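Local structure of microcin B17-processing protein McbC (Escherichia coli str. K-12 substr. MG1655, 6GRH) at residues D[129-134]-D[187-192]. The protein is an FMN-containing oxidoreductase of the nitroreductase family, needed to process the inactive microcin B17 precursor McbA into the active antibiotic peptide. Residues are numbered along the deposited sequence; the frame is centred on the assembly and turned at random.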
# COMPACT_ATOMS: atom_id res chain seq x y z
N ILE D 129 6.45 7.98 22.19
CA ILE D 129 6.69 6.62 22.61
C ILE D 129 6.44 6.55 24.09
O ILE D 129 6.96 7.35 24.85
CB ILE D 129 8.14 6.18 22.29
CG1 ILE D 129 8.42 6.31 20.81
CG2 ILE D 129 8.43 4.76 22.79
CD1 ILE D 129 7.45 5.58 19.91
N GLU D 130 5.65 5.56 24.50
CA GLU D 130 5.34 5.32 25.90
C GLU D 130 6.10 4.09 26.40
O GLU D 130 6.28 3.12 25.65
CB GLU D 130 3.85 5.10 26.06
CG GLU D 130 3.03 6.29 25.56
CD GLU D 130 3.33 7.60 26.28
OE1 GLU D 130 3.48 7.61 27.51
OE2 GLU D 130 3.39 8.65 25.60
N VAL D 131 6.55 4.15 27.64
CA VAL D 131 7.22 3.01 28.27
C VAL D 131 6.30 2.34 29.29
O VAL D 131 5.78 2.99 30.21
CB VAL D 131 8.49 3.42 29.06
CG1 VAL D 131 9.25 2.18 29.57
CG2 VAL D 131 9.39 4.27 28.20
N PHE D 132 6.14 1.04 29.14
CA PHE D 132 5.38 0.25 30.08
C PHE D 132 6.32 -0.74 30.78
O PHE D 132 7.28 -1.23 30.19
CB PHE D 132 4.27 -0.49 29.35
CG PHE D 132 3.13 0.40 28.89
CD1 PHE D 132 3.21 1.08 27.69
CD2 PHE D 132 1.98 0.55 29.66
CE1 PHE D 132 2.16 1.88 27.24
CE2 PHE D 132 0.92 1.35 29.23
CZ PHE D 132 1.02 2.04 28.03
N LEU D 133 6.04 -0.97 32.06
CA LEU D 133 6.85 -1.84 32.90
C LEU D 133 6.02 -3.09 33.16
O LEU D 133 4.88 -2.98 33.61
CB LEU D 133 7.16 -1.14 34.21
CG LEU D 133 7.71 -1.99 35.37
CD1 LEU D 133 9.05 -2.59 35.00
CD2 LEU D 133 7.82 -1.10 36.60
N CYS D 134 6.60 -4.25 32.87
CA CYS D 134 5.92 -5.54 33.08
C CYS D 134 6.68 -6.36 34.11
O CYS D 134 7.85 -6.66 33.91
CB CYS D 134 5.82 -6.31 31.75
SG CYS D 134 4.69 -5.54 30.56
N PHE D 187 11.83 -8.61 34.96
CA PHE D 187 10.87 -7.67 34.42
C PHE D 187 11.20 -7.35 32.99
O PHE D 187 12.25 -7.73 32.49
CB PHE D 187 10.80 -6.40 35.30
CG PHE D 187 12.04 -5.54 35.29
CD1 PHE D 187 13.11 -5.80 36.13
CD2 PHE D 187 12.10 -4.40 34.48
CE1 PHE D 187 14.24 -4.97 36.16
CE2 PHE D 187 13.23 -3.59 34.48
CZ PHE D 187 14.30 -3.87 35.34
N ALA D 188 10.25 -6.68 32.32
CA ALA D 188 10.47 -6.15 30.98
C ALA D 188 10.05 -4.71 30.88
O ALA D 188 9.21 -4.25 31.63
CB ALA D 188 9.69 -6.97 29.96
N LEU D 189 10.66 -4.01 29.94
CA LEU D 189 10.11 -2.74 29.47
C LEU D 189 9.52 -3.00 28.09
O LEU D 189 10.11 -3.73 27.28
CB LEU D 189 11.16 -1.64 29.43
CG LEU D 189 11.76 -1.25 30.79
CD1 LEU D 189 12.81 -0.18 30.57
CD2 LEU D 189 10.68 -0.80 31.77
N VAL D 190 8.34 -2.43 27.85
CA VAL D 190 7.68 -2.49 26.55
C VAL D 190 7.51 -1.06 26.02
O VAL D 190 6.90 -0.21 26.68
CB VAL D 190 6.33 -3.20 26.65
CG1 VAL D 190 5.72 -3.36 25.26
CG2 VAL D 190 6.45 -4.56 27.30
N TYR D 191 8.08 -0.79 24.85
CA TYR D 191 8.07 0.54 24.26
C TYR D 191 6.97 0.56 23.21
O TYR D 191 6.99 -0.26 22.30
CB TYR D 191 9.42 0.87 23.61
CG TYR D 191 10.57 0.82 24.56
CD1 TYR D 191 11.05 1.99 25.17
CD2 TYR D 191 11.19 -0.41 24.88
CE1 TYR D 191 12.10 1.94 26.07
CE2 TYR D 191 12.27 -0.47 25.77
CZ TYR D 191 12.72 0.71 26.36
OH TYR D 191 13.78 0.69 27.22
N CYS D 192 6.04 1.51 23.33
CA CYS D 192 4.84 1.55 22.50
C CYS D 192 4.68 2.89 21.79
O CYS D 192 4.88 3.94 22.39
CB CYS D 192 3.61 1.32 23.35
SG CYS D 192 3.63 -0.30 24.16
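Cys192 meets the Phe132 ring obliquely, its SG 3.8 Å from CD1 and the sulfur 58° off the ring normal, a sulfur-aromatic contact between residues on diagonally related positions of two antiparallel strands. With CG anti to its own carbonyl carbon (chi1 -72°), Phe132 swings its ring back along the strand to the cysteine. The same diagonal recurs where Cys134 SG reaches Val190 CG2 at 3.8 Å; small, weakly polar thiols suit this buried face, where they lie against carbon. On the other face, Val131 uses both branches: CG2 lies alongside Tyr191, 4.1 Å from CD1, while CG1 crosses to Leu189 CD2 at 4.0 Å. Leu133 CD1 in turn touches Leu189 CD2 and lies 3.6 Å from Phe187 CD2. Beta-branched valine favours the extended backbone; bulky leucine and aromatic rings suit a helix-covered face. Six backbone hydrogen bonds, paired at Glu130-Cys192, Phe132-Val190 and Cys134-Ala188, fix the register. Polar ends find partners in the flanking strands: Glu130 OE1 with His151, Tyr191 OH with Gln260. These are central strands of the antiparallel nitroreductase sheet, between 149-153 and 254-263; helices 97-108 and 204-227 pack on the Val131-Tyr191 face, while Phe62 of the second subunit packs on Phe132.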